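Magnesium and cobalt efflux protein (Bordetella parapertussis, PDB 3JTF) probably takes part in magnesium and cobalt ion transport, its tandem CBS domain pair, the part present here, binding AMP. Local coordinates at residues S15-L20 with D46-I51; A31-T36 with G53-K58; P77-P82 with L91-A96; I103-D106 with G110-G113. One frame throughout, in Å; residues are numbered along the deposited sequence. Where two conformers were deposited one is given.

Interaction 1 (S15-L20 with D46-I51); sequences SRMDLL and DDRDNI. With AMP (adenosine monophosphate), chain F.
Arg48 reaches from segment 46-51 onto Met17 (selenomethionine) and Leu19 of the loop 15-20, a contact inside the first CBS domain, on the loop whose Asp18 backbone binds the adenine of AMP. The close packing is made by the guanidinium. Leu19 CD1 sits over one of its faces, offset toward the rim, 3.5 Å from Arg48 NH2. The two side chains run at about a right angle, so Leu19 meets Arg48 with a single methyl. Met17 CE stands at the guanidinium edge, in its plane; the bend of that chain at chi3 (-62°) turns the methyl there. Arg48 NH2 also donates to the carbonyl O of Arg14, a further hold on the group.

Met17 is buried, whereas Arg48 and Leu19 are partly exposed, and the more open side is hydrated: Arg48 NH1 gives a hydrogen bond of 2.8 Å to a water that lies 2.7 Å from Met17 O and is hydrogen-bonded to it. The turn carrying Arg48 is type I, from Asp47 to Asn50, and Asp47 OD2 accepts from Asp49 N in an Asx turn (2.9 Å). Asp49 OD1 forms a salt bridge with Arg14, giving Arg14 a second tie to this turn. On the ligand side the backbone of Asp18 pairs with the base: Asp18 N donates to AMP N1 at 2.9 Å and 170°, and AMP N6 donates to Asp18 O at 3.0 Å and 176°.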
loop_
_atom_site.group_PDB
_atom_site.type_symbol
_atom_site.label_atom_id
_atom_site.label_comp_id
_atom_site.label_asym_id
_atom_site.label_seq_id
_atom_site.Cartn_x
_atom_site.Cartn_y
_atom_site.Cartn_z
ATOM N N SER B 15 7.889 -0.619 -19.378
ATOM C CA SER B 15 9.223 -1.250 -19.179
ATOM C C SER B 15 9.632 -1.301 -17.718
ATOM O O SER B 15 10.450 -2.133 -17.332
ATOM C CB SER B 15 10.291 -0.511 -19.980
ATOM O OG SER B 15 10.520 0.766 -19.414
ATOM N N ARG B 16 9.031 -0.436 -16.905
ATOM C CA ARG B 16 9.353 -0.336 -15.479
ATOM C C ARG B 16 8.378 -1.090 -14.569
ATOM O O ARG B 16 8.542 -1.103 -13.346
ATOM C CB ARG B 16 9.369 1.132 -15.023
ATOM C CG ARG B 16 10.509 1.989 -15.539
ATOM C CD ARG B 16 10.870 3.116 -14.493
ATOM N NE ARG B 16 11.147 4.362 -15.189
ATOM C CZ ARG B 16 10.483 5.496 -15.018
ATOM N NH1 ARG B 16 9.501 5.598 -14.116
ATOM N NH2 ARG B 16 10.818 6.545 -15.752
HETATM N N MSE B 17 7.396 -1.753 -15.131
HETATM C CA MSE B 17 6.430 -2.440 -14.295
HETATM C C MSE B 17 6.984 -3.708 -13.682
HETATM O O MSE B 17 7.660 -4.470 -14.352
HETATM C CB MSE B 17 5.181 -2.775 -15.091
HETATM C CG MSE B 17 4.509 -1.567 -15.624
HETATM SE SE MSE B 17 2.808 -2.052 -16.530
HETATM C CE MSE B 17 3.420 -3.136 -17.873
ATOM N N ASP B 18 6.723 -3.905 -12.396
ATOM C CA ASP B 18 7.023 -5.150 -11.739
ATOM C C ASP B 18 5.789 -6.027 -11.906
ATOM O O ASP B 18 4.705 -5.727 -11.347
ATOM C CB ASP B 18 7.335 -4.949 -10.244
ATOM C CG ASP B 18 8.651 -4.242 -10.014
ATOM O OD1 ASP B 18 9.619 -4.559 -10.721
ATOM O OD2 ASP B 18 8.733 -3.349 -9.140
ATOM N N LEU B 19 5.961 -7.099 -12.670
ATOM C CA LEU B 19 4.871 -8.004 -13.043
ATOM C C LEU B 19 5.121 -9.349 -12.487
ATOM O O LEU B 19 6.264 -9.681 -12.224
ATOM C CB LEU B 19 4.863 -8.213 -14.548
ATOM C CG LEU B 19 4.748 -6.984 -15.434
ATOM C CD1 LEU B 19 4.729 -7.352 -16.912
ATOM C CD2 LEU B 19 3.504 -6.291 -15.074
ATOM N N LEU B 20 4.076 -10.161 -12.377
ATOM C CA LEU B 20 4.227 -11.554 -11.969
ATOM C C LEU B 20 3.695 -12.485 -13.065
ATOM O O LEU B 20 2.627 -12.256 -13.613
ATOM C CB LEU B 20 3.441 -11.796 -10.672
ATOM C CG LEU B 20 3.942 -11.068 -9.403
ATOM C CD1 LEU B 20 3.069 -11.376 -8.179
ATOM C CD2 LEU B 20 5.406 -11.428 -9.117
ATOM N N ASP B 46 1.784 -16.317 -20.227
ATOM C CA ASP B 46 2.338 -16.590 -21.548
ATOM C C ASP B 46 3.035 -15.426 -22.270
ATOM O O ASP B 46 4.010 -15.670 -23.000
ATOM C CB ASP B 46 1.295 -17.237 -22.476
ATOM C CG ASP B 46 0.858 -18.623 -21.991
ATOM O OD1 ASP B 46 1.714 -19.529 -21.856
ATOM O OD2 ASP B 46 -0.356 -18.827 -21.760
ATOM N N ASP B 47 2.546 -14.205 -22.148
ATOM C CA ASP B 47 3.189 -13.015 -22.753
ATOM C C ASP B 47 2.963 -11.887 -21.742
ATOM O O ASP B 47 1.890 -11.821 -21.131
ATOM C CB ASP B 47 2.522 -12.621 -24.072
ATOM C CG ASP B 47 3.131 -11.348 -24.713
ATOM O OD1 ASP B 47 4.117 -11.428 -25.508
ATOM O OD2 ASP B 47 2.595 -10.255 -24.509
ATOM N N ARG B 48 3.955 -11.020 -21.559
ATOM C CA ARG B 48 3.869 -9.962 -20.556
ATOM C C ARG B 48 2.753 -8.953 -20.788
ATOM O O ARG B 48 2.308 -8.320 -19.851
ATOM C CB ARG B 48 5.216 -9.231 -20.416
ATOM C CG ARG B 48 5.725 -8.580 -21.660
ATOM C CD ARG B 48 6.786 -7.483 -21.288
ATOM N NE ARG B 48 6.099 -6.441 -20.517
ATOM C CZ ARG B 48 6.650 -5.622 -19.619
ATOM N NH1 ARG B 48 7.947 -5.674 -19.326
ATOM N NH2 ARG B 48 5.873 -4.738 -19.006
ATOM N N ASP B 49 2.295 -8.773 -22.013
ATOM C CA ASP B 49 1.135 -7.933 -22.215
ATOM C C ASP B 49 -0.207 -8.670 -22.069
ATOM O O ASP B 49 -1.252 -8.018 -22.132
ATOM C CB ASP B 49 1.172 -7.273 -23.568
ATOM C CG ASP B 49 2.270 -6.208 -23.679
ATOM O OD1 ASP B 49 2.629 -5.529 -22.696
ATOM O OD2 ASP B 49 2.803 -6.114 -24.760
ATOM N N ASN B 50 -0.181 -9.990 -21.864
ATOM C CA ASN B 50 -1.415 -10.753 -21.625
ATOM C C ASN B 50 -1.754 -10.727 -20.113
ATOM O O ASN B 50 -1.629 -11.735 -19.385
ATOM C CB ASN B 50 -1.282 -12.170 -22.174
ATOM C CG ASN B 50 -2.594 -12.937 -22.140
ATOM O OD1 ASN B 50 -3.633 -12.375 -22.401
ATOM N ND2 ASN B 50 -2.546 -14.212 -21.784
ATOM N N ILE B 51 -2.172 -9.552 -19.667
ATOM C CA ILE B 51 -2.459 -9.279 -18.291
ATOM C C ILE B 51 -3.781 -9.937 -17.917
ATOM O O ILE B 51 -4.803 -9.724 -18.586
ATOM C CB ILE B 51 -2.602 -7.764 -18.033
ATOM C CG1 ILE B 51 -1.314 -7.035 -18.326
ATOM C CG2 ILE B 51 -3.026 -7.468 -16.537
ATOM C CD1 ILE B 51 -0.197 -7.435 -17.494
HETATM P P AMP F . 3.462 1.019 -3.734
HETATM O O1P AMP F . 2.389 0.033 -4.048
HETATM O O2P AMP F . 3.303 1.747 -2.440
HETATM O O3P AMP F . 4.830 0.449 -3.911
HETATM O "O5'" AMP F . 3.441 2.163 -4.843
HETATM C "C5'" AMP F . 4.475 3.158 -4.818
HETATM C "C4'" AMP F . 4.701 3.594 -6.232
HETATM O "O4'" AMP F . 5.388 2.622 -7.049
HETATM C "C3'" AMP F . 3.343 3.780 -6.917
HETATM O "O3'" AMP F . 2.725 5.015 -6.538
HETATM C "C2'" AMP F . 3.783 3.726 -8.334
HETATM O "O2'" AMP F . 4.578 4.964 -8.482
HETATM C "C1'" AMP F . 4.691 2.487 -8.298
HETATM N N9 AMP F . 4.166 1.076 -8.351
HETATM C C8 AMP F . 3.221 0.430 -7.605
HETATM N N7 AMP F . 3.111 -0.881 -7.970
HETATM C C5 AMP F . 4.026 -1.092 -8.946
HETATM C C6 AMP F . 4.479 -2.233 -9.755
HETATM N N6 AMP F . 3.895 -3.428 -9.622
HETATM N N1 AMP F . 5.440 -2.024 -10.681
HETATM C C2 AMP F . 6.043 -0.843 -10.829
HETATM N N3 AMP F . 5.719 0.237 -10.097
HETATM C C4 AMP F . 4.714 0.171 -9.174
HETATM O O HOH W 1 8.571 -4.529 -16.875
#

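Interaction 2 (A31-T36 with G53-K58); sequences ATIIET and GILLAK
Ile33 places both of its branches against segment 53-58, where strand 51-56 passes into a 3-10 segment, and its torsions decide which branch meets which residue. With chi1 at -69°, CG1 lies anti to the carbonyl carbon and CG2 anti to the backbone N. The short branch, CG2, meets Ala57 CB at 3.7 Å, methyl against methyl. The long branch is carried outward by a nearly extended chi2 of 166° and ends near Leu55, where Ile33 CD1 and Leu55 CD2 are 4.3 Å apart, a looser touch. Leu55 holds its CG anti to the backbone N (chi1 179°), which brings CD2 to this touch. All three residues are buried, and Leu55 and Ala57 both start their side chains toward the helix. The intervening Leu56 packs on Arg40 instead.

Three residues on, Thr36 grips the Ile33 carbonyl O twice: with its backbone N at 2.9 Å and with Thr36 OG1 at 3.1 Å. The hydroxyl bond lies in the carbonyl plane, on a lone pair. The same oxygen also accepts from Lys58 NZ of the second subunit, so the contact borders the dimer interface; Leu61 of that subunit packs on both Ile33 and Ala57. Within the chain, Leu20 and Phe41 also pack on Ile33. This arrangement, helix 26-35 laid by its apolar side on strands 20-21, 40-44 and 51-56, is the helix-on-sheet core of a CBS domain.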
loop_
_atom_site.group_PDB
_atom_site.type_symbol
_atom_site.label_atom_id
_atom_site.label_comp_id
_atom_site.label_asym_id
_atom_site.label_seq_id
_atom_site.Cartn_x
_atom_site.Cartn_y
_atom_site.Cartn_z
ATOM N N ALA B 31 9.577 -15.087 -3.699
ATOM C CA ALA B 31 10.881 -14.429 -3.785
ATOM C C ALA B 31 10.812 -13.135 -4.613
ATOM O O ALA B 31 11.361 -12.109 -4.224
ATOM C CB ALA B 31 11.955 -15.405 -4.348
ATOM N N THR B 32 10.129 -13.156 -5.739
ATOM C CA THR B 32 10.029 -11.953 -6.575
ATOM C C THR B 32 9.345 -10.824 -5.810
ATOM O O THR B 32 9.826 -9.695 -5.787
ATOM C CB THR B 32 9.246 -12.251 -7.862
ATOM O OG1 THR B 32 9.898 -13.310 -8.558
ATOM C CG2 THR B 32 9.115 -10.984 -8.782
ATOM N N ILE B 33 8.231 -11.151 -5.171
ATOM C CA ILE B 33 7.425 -10.181 -4.439
ATOM C C ILE B 33 8.227 -9.568 -3.292
ATOM O O ILE B 33 8.315 -8.342 -3.175
ATOM C CB ILE B 33 6.144 -10.828 -3.900
ATOM C CG1 ILE B 33 5.165 -11.182 -5.044
ATOM C CG2 ILE B 33 5.474 -9.916 -2.899
ATOM C CD1 ILE B 33 4.020 -12.148 -4.621
ATOM N N ILE B 34 8.869 -10.424 -2.490
ATOM C CA ILE B 34 9.672 -9.965 -1.326
ATOM C C ILE B 34 10.802 -9.035 -1.758
ATOM O O ILE B 34 11.148 -8.095 -1.049
ATOM C CB ILE B 34 10.284 -11.157 -0.537
ATOM C CG1 ILE B 34 9.212 -11.984 0.149
ATOM C CG2 ILE B 34 11.276 -10.687 0.543
ATOM C CD1 ILE B 34 9.657 -13.431 0.373
ATOM N N GLU B 35 11.391 -9.277 -2.918
ATOM C CA GLU B 35 12.448 -8.388 -3.412
ATOM C C GLU B 35 11.965 -7.010 -3.847
ATOM O O GLU B 35 12.790 -6.118 -4.063
ATOM C CB GLU B 35 13.148 -8.996 -4.615
ATOM C CG GLU B 35 13.985 -10.180 -4.273
ATOM C CD GLU B 35 14.570 -10.847 -5.506
ATOM O OE1 GLU B 35 14.202 -10.485 -6.662
ATOM O OE2 GLU B 35 15.407 -11.747 -5.289
ATOM N N THR B 36 10.666 -6.830 -4.066
ATOM C CA THR B 36 10.220 -5.560 -4.599
ATOM C C THR B 36 9.536 -4.900 -3.457
ATOM O O THR B 36 8.805 -5.550 -2.689
ATOM C CB THR B 36 9.181 -5.699 -5.721
ATOM O OG1 THR B 36 7.919 -5.934 -5.104
ATOM C CG2 THR B 36 9.498 -6.821 -6.653
ATOM N N GLY B 53 -4.887 -9.921 -14.618
ATOM C CA GLY B 53 -5.347 -9.268 -13.440
ATOM C C GLY B 53 -4.262 -8.689 -12.549
ATOM O O GLY B 53 -3.135 -8.508 -12.987
ATOM N N ILE B 54 -4.639 -8.384 -11.314
ATOM C CA ILE B 54 -3.781 -7.786 -10.310
ATOM C C ILE B 54 -3.757 -8.653 -9.063
ATOM O O ILE B 54 -4.795 -9.103 -8.597
ATOM C CB ILE B 54 -4.283 -6.407 -9.864
ATOM C CG1 ILE B 54 -4.585 -5.518 -11.078
ATOM C CG2 ILE B 54 -3.241 -5.751 -8.868
ATOM C CD1 ILE B 54 -3.365 -5.111 -11.912
ATOM N N LEU B 55 -2.563 -8.914 -8.544
ATOM C CA LEU B 55 -2.426 -9.670 -7.305
ATOM C C LEU B 55 -1.999 -8.704 -6.211
ATOM O O LEU B 55 -1.034 -7.962 -6.379
ATOM C CB LEU B 55 -1.376 -10.778 -7.430
ATOM C CG LEU B 55 -1.135 -11.629 -6.156
ATOM C CD1 LEU B 55 -2.390 -12.505 -5.865
ATOM C CD2 LEU B 55 0.065 -12.509 -6.386
ATOM N N LEU B 56 -2.754 -8.698 -5.118
ATOM C CA LEU B 56 -2.338 -8.035 -3.884
ATOM C C LEU B 56 -1.477 -9.034 -3.098
ATOM O O LEU B 56 -1.930 -10.110 -2.732
ATOM C CB LEU B 56 -3.586 -7.606 -3.094
ATOM C CG LEU B 56 -3.401 -6.843 -1.776
ATOM C CD1 LEU B 56 -2.848 -5.381 -1.947
ATOM C CD2 LEU B 56 -4.746 -6.843 -0.975
ATOM N N ALA B 57 -0.225 -8.675 -2.855
ATOM C CA ALA B 57 0.764 -9.573 -2.232
ATOM C C ALA B 57 0.270 -10.212 -0.941
ATOM O O ALA B 57 0.520 -11.389 -0.717
ATOM C CB ALA B 57 2.037 -8.822 -1.913
ATOM N N LYS B 58 -0.430 -9.437 -0.122
ATOM C CA LYS B 58 -0.859 -9.907 1.176
ATOM C C LYS B 58 -1.891 -11.047 1.082
ATOM O O LYS B 58 -1.994 -11.876 2.001
ATOM C CB LYS B 58 -1.374 -8.745 2.032
ATOM C CG LYS B 58 -2.700 -8.186 1.644
ATOM C CD LYS B 58 -3.051 -6.942 2.521
ATOM C CE LYS B 58 -4.155 -7.225 3.544
ATOM N NZ LYS B 58 -4.068 -6.236 4.717
#

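Interaction 3 (P77-P82 with L91-A96); sequences PAVFIP and LREFRA
Val79 and Ile81 both set out toward helix 87-96, and the group that meets them is the carboxylate end of Glu93. The closest approach is Val79 CG1 to Glu93 OE2, 4.1 Å; Ile81 CG2 stands slightly farther from that same oxygen, at 4.5 Å. These are van der Waals touches between methyls and a carboxylate oxygen, and they are light: the two segments bury 89 Å² in all. The backbones are well separated, the CA atoms of Val79 and Phe94 being 10.4 Å apart, and the Glu93 side chain bridges the gap by being stretched out. Its CG lies anti to the backbone N (chi1 174°) and chi2 of 178° keeps the chain straight; the Glu93 and Val79 side chains run antiparallel alongside each other.

The segments belong to a beta-alpha-beta unit of the second CBS domain, in which strand 80-82 leads through helix 87-96 to strand 101-105, parallel to the first. The other carboxylate oxygen, Glu93 OE1, forms a salt bridge with Lys85 from the connection between strand and helix, so the apolar touch at OE2 accompanies a charge that is paired nearby. On the strand side, backbone hydrogen bonds join Val79 to Ile103 and Ile81 to both Ile103 and Ile105. Ile81 and Phe94 share Ala102 as an apolar neighbour, and Phe94 also packs on Met117 of helix 117-126. Farther round the helix, Leu91 and Arg95 touch Val125 of the second subunit.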
loop_
_atom_site.group_PDB
_atom_site.type_symbol
_atom_site.label_atom_id
_atom_site.label_comp_id
_atom_site.label_asym_id
_atom_site.label_seq_id
_atom_site.Cartn_x
_atom_site.Cartn_y
_atom_site.Cartn_z
ATOM N N PRO B 77 -9.715 -8.816 -11.250
ATOM C CA PRO B 77 -9.702 -8.130 -12.548
ATOM C C PRO B 77 -9.023 -6.746 -12.446
ATOM O O PRO B 77 -9.186 -6.026 -11.457
ATOM C CB PRO B 77 -11.178 -8.023 -12.930
ATOM C CG PRO B 77 -11.907 -9.016 -12.053
ATOM C CD PRO B 77 -11.078 -9.132 -10.795
ATOM N N ALA B 78 -8.226 -6.418 -13.453
ATOM C CA ALA B 78 -7.564 -5.139 -13.543
ATOM C C ALA B 78 -8.565 -4.081 -14.047
ATOM O O ALA B 78 -9.514 -4.386 -14.750
ATOM C CB ALA B 78 -6.421 -5.229 -14.485
ATOM N N VAL B 79 -8.342 -2.851 -13.655
ATOM C CA VAL B 79 -9.025 -1.721 -14.277
ATOM C C VAL B 79 -8.090 -1.171 -15.345
ATOM O O VAL B 79 -6.934 -0.812 -15.048
ATOM C CB VAL B 79 -9.356 -0.660 -13.225
ATOM C CG1 VAL B 79 -10.187 0.462 -13.825
ATOM C CG2 VAL B 79 -10.142 -1.326 -12.043
ATOM N N PHE B 80 -8.549 -1.160 -16.590
ATOM C CA PHE B 80 -7.790 -0.617 -17.692
ATOM C C PHE B 80 -8.286 0.794 -18.019
ATOM O O PHE B 80 -9.461 0.979 -18.237
ATOM C CB PHE B 80 -7.903 -1.490 -18.955
ATOM C CG PHE B 80 -7.315 -2.865 -18.790
ATOM C CD1 PHE B 80 -5.977 -3.086 -19.056
ATOM C CD2 PHE B 80 -8.103 -3.918 -18.368
ATOM C CE1 PHE B 80 -5.389 -4.366 -18.868
ATOM C CE2 PHE B 80 -7.556 -5.188 -18.161
ATOM C CZ PHE B 80 -6.179 -5.418 -18.414
ATOM N N ILE B 81 -7.398 1.785 -17.983
ATOM C CA ILE B 81 -7.784 3.170 -18.239
ATOM C C ILE B 81 -6.979 3.772 -19.387
ATOM O O ILE B 81 -5.772 3.483 -19.559
ATOM C CB ILE B 81 -7.664 4.073 -16.971
ATOM C CG1 ILE B 81 -6.217 4.317 -16.600
ATOM C CG2 ILE B 81 -8.485 3.469 -15.766
ATOM C CD1 ILE B 81 -5.971 5.412 -15.495
ATOM N N PRO B 82 -7.616 4.651 -20.171
ATOM C CA PRO B 82 -6.848 5.267 -21.240
ATOM C C PRO B 82 -5.803 6.267 -20.779
ATOM O O PRO B 82 -5.969 6.976 -19.767
ATOM C CB PRO B 82 -7.919 6.000 -22.105
ATOM C CG PRO B 82 -9.063 6.141 -21.275
ATOM C CD PRO B 82 -9.039 4.992 -20.237
ATOM N N LEU B 91 -8.684 10.806 -9.998
ATOM C CA LEU B 91 -8.621 10.922 -8.548
ATOM C C LEU B 91 -9.977 10.568 -7.883
ATOM O O LEU B 91 -10.013 9.822 -6.927
ATOM C CB LEU B 91 -8.201 12.320 -8.127
ATOM C CG LEU B 91 -8.078 12.455 -6.603
ATOM C CD1 LEU B 91 -7.231 11.350 -5.957
ATOM C CD2 LEU B 91 -7.506 13.876 -6.267
ATOM N N ARG B 92 -11.053 11.136 -8.401
ATOM C CA ARG B 92 -12.383 10.876 -7.905
ATOM C C ARG B 92 -12.739 9.407 -8.063
ATOM O O ARG B 92 -13.379 8.836 -7.198
ATOM C CB ARG B 92 -13.409 11.740 -8.657
ATOM C CG ARG B 92 -13.242 13.254 -8.415
ATOM C CD ARG B 92 -14.386 14.079 -8.969
ATOM N NE ARG B 92 -15.563 13.984 -8.100
ATOM C CZ ARG B 92 -16.734 14.606 -8.302
ATOM N NH1 ARG B 92 -16.931 15.336 -9.398
ATOM N NH2 ARG B 92 -17.732 14.450 -7.423
ATOM N N GLU B 93 -12.357 8.828 -9.190
ATOM C CA GLU B 93 -12.599 7.407 -9.472
ATOM C C GLU B 93 -11.898 6.489 -8.471
ATOM O O GLU B 93 -12.532 5.614 -7.821
ATOM C CB GLU B 93 -12.167 7.061 -10.896
ATOM C CG GLU B 93 -12.254 5.550 -11.251
ATOM C CD GLU B 93 -11.853 5.250 -12.696
ATOM O OE1 GLU B 93 -11.363 6.166 -13.389
ATOM O OE2 GLU B 93 -12.057 4.098 -13.155
ATOM N N PHE B 94 -10.610 6.716 -8.318
ATOM C CA PHE B 94 -9.805 5.979 -7.356
ATOM C C PHE B 94 -10.310 6.167 -5.909
ATOM O O PHE B 94 -10.390 5.191 -5.164
ATOM C CB PHE B 94 -8.358 6.484 -7.401
ATOM C CG PHE B 94 -7.466 5.830 -8.433
ATOM C CD1 PHE B 94 -7.586 4.506 -8.788
ATOM C CD2 PHE B 94 -6.401 6.564 -8.980
ATOM C CE1 PHE B 94 -6.710 3.925 -9.713
ATOM C CE2 PHE B 94 -5.521 5.998 -9.893
ATOM C CZ PHE B 94 -5.669 4.664 -10.266
ATOM N N ARG B 95 -10.640 7.393 -5.502
ATOM C CA ARG B 95 -11.113 7.638 -4.135
ATOM C C ARG B 95 -12.387 6.835 -3.827
ATOM O O ARG B 95 -12.575 6.390 -2.703
ATOM C CB ARG B 95 -11.380 9.132 -3.883
ATOM C CG ARG B 95 -10.143 9.975 -3.484
ATOM C CD ARG B 95 -10.540 11.473 -3.352
ATOM N NE ARG B 95 -9.443 12.388 -2.970
ATOM C CZ ARG B 95 -9.553 13.705 -3.029
ATOM N NH1 ARG B 95 -10.693 14.228 -3.446
ATOM N NH2 ARG B 95 -8.555 14.513 -2.657
ATOM N N ALA B 96 -13.256 6.677 -4.823
ATOM C CA ALA B 96 -14.531 5.976 -4.657
ATOM C C ALA B 96 -14.403 4.429 -4.828
ATOM O O ALA B 96 -15.311 3.678 -4.451
ATOM C CB ALA B 96 -15.589 6.544 -5.646
#

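Interaction 4 (I103-D106 with G110-G113); sequences IVID and GISG
A classic beta bulge interrupts the hairpin of strands 101-105 and 111-116: Ser112 and Gly113 both face Val104. Val104 O accepts a hydrogen bond from Ser112 N at 2.7 Å and a weak one from Gly113 N at 3.3 Å, while Val104 N donates to Gly113 O at 2.8 Å and 171°. The register shifts by one residue, from the hydrogen-bonded pair Val104-Gly113 to the non-hydrogen-bonded pair Ile105-Ile111, and the short axes lie 124° apart, markedly twisted from antiparallel.

Toward the turn, Asp106 N donates to Gly110 O at 2.8 Å. The side chain of Asp106 returns a bond: with chi1 at 63°, CG lies between the backbone N and the carbonyl carbon, and OD1 accepts from Gly110 N at 2.9 Å, met from above the carboxylate plane. OD1 also accepts from His108 N, so one oxygen gathers two backbone amides of the turn. Ser112 OG comes close to Asp106 N, but at a poor angle; the Ser112 hydroxyl is hydrogen-bonded to Glu83 OE2.

On the face of Ile105 and Ile111, Ile105 CG2 meets Ile111 CD1 at 4.0 Å, and Ile103 CG2 lies equally near Ile111 CG2. Phe80 of the adjoining strand packs on all three isoleucines. The chemistry is thus split: backbone amides and one carboxylate oxygen set the turn and its register, while branched aliphatic side chains, with Phe80, pack one face, and the negative charge of Asp106 is probably eased by the two N-H groups directed at OD1.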
loop_
_atom_site.group_PDB
_atom_site.type_symbol
_atom_site.label_atom_id
_atom_site.label_comp_id
_atom_site.label_asym_id
_atom_site.label_seq_id
_atom_site.Cartn_x
_atom_site.Cartn_y
_atom_site.Cartn_z
ATOM N N ILE B 103 -4.121 -0.247 -14.831
ATOM C CA ILE B 103 -3.267 -0.458 -15.950
ATOM C C ILE B 103 -3.657 0.551 -17.016
ATOM O O ILE B 103 -4.830 0.740 -17.303
ATOM C CB ILE B 103 -3.414 -1.898 -16.500
ATOM C CG1 ILE B 103 -3.069 -2.959 -15.450
ATOM C CG2 ILE B 103 -2.534 -2.109 -17.787
ATOM C CD1 ILE B 103 -1.686 -2.784 -14.874
ATOM N N VAL B 104 -2.662 1.179 -17.621
ATOM C CA VAL B 104 -2.888 2.228 -18.585
ATOM C C VAL B 104 -2.760 1.671 -20.006
ATOM O O VAL B 104 -1.790 0.945 -20.317
ATOM C CB VAL B 104 -1.870 3.344 -18.400
ATOM C CG1 VAL B 104 -2.065 4.461 -19.454
ATOM C CG2 VAL B 104 -1.935 3.877 -16.956
ATOM N N ILE B 105 -3.708 2.016 -20.859
ATOM C CA ILE B 105 -3.668 1.611 -22.269
ATOM C C ILE B 105 -3.659 2.810 -23.232
ATOM O O ILE B 105 -4.225 3.830 -22.941
ATOM C CB ILE B 105 -4.806 0.598 -22.603
ATOM C CG1 ILE B 105 -6.169 1.237 -22.506
ATOM C CG2 ILE B 105 -4.736 -0.639 -21.712
ATOM C CD1 ILE B 105 -7.336 0.259 -22.766
ATOM N N ASP B 106 -2.953 2.696 -24.350
ATOM C CA ASP B 106 -2.899 3.773 -25.380
ATOM C C ASP B 106 -4.169 3.795 -26.208
ATOM O O ASP B 106 -5.030 2.927 -26.045
ATOM C CB ASP B 106 -1.691 3.634 -26.305
ATOM C CG ASP B 106 -1.710 2.338 -27.141
ATOM O OD1 ASP B 106 -2.755 1.894 -27.667
ATOM O OD2 ASP B 106 -0.644 1.746 -27.279
ATOM N N GLY B 110 -3.140 -0.826 -26.715
ATOM C CA GLY B 110 -1.898 -1.418 -26.195
ATOM C C GLY B 110 -1.643 -1.031 -24.732
ATOM O O GLY B 110 -1.952 0.095 -24.327
ATOM N N ILE B 111 -1.070 -1.954 -23.966
ATOM C CA ILE B 111 -0.599 -1.698 -22.615
ATOM C C ILE B 111 0.535 -0.666 -22.629
ATOM O O ILE B 111 1.577 -0.896 -23.225
ATOM C CB ILE B 111 -0.024 -2.973 -21.915
ATOM C CG1 ILE B 111 -1.007 -4.174 -21.869
ATOM C CG2 ILE B 111 0.391 -2.624 -20.516
ATOM C CD1 ILE B 111 -2.417 -3.864 -21.427
ATOM N N SER B 112 0.333 0.455 -21.960
ATOM C CA SER B 112 1.307 1.550 -21.902
ATOM C C SER B 112 2.049 1.674 -20.571
ATOM O O SER B 112 3.121 2.288 -20.509
ATOM C CB SER B 112 0.587 2.895 -22.074
ATOM O OG SER B 112 -0.075 2.914 -23.295
ATOM N N GLY B 113 1.426 1.226 -19.494
ATOM C CA GLY B 113 1.976 1.461 -18.156
ATOM C C GLY B 113 0.985 1.139 -17.064
ATOM O O GLY B 113 0.000 0.436 -17.293
#

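From the N terminus, the loop 15-20 opens interaction 1 and the helix segment 31-36 opens interaction 2; the loop 46-51 then closes the first and segment 53-58 the second, so these two cross. Leu20 links them by packing on Ile33 and Leu55. Both belong to the first CBS domain. Interactions 3 and 4 follow in series within the second: interaction 3 closes the strand-to-helix connection, interaction 4 the hairpin after it, and strands 80-82 and 101-105 are sheet neighbours. Between the halves, Met17 and Asp49 pack on the 110-113 segment, Ile51 meets Phe80, and Ile54 touches Ala78 and Ile103, joining the two CBS domains.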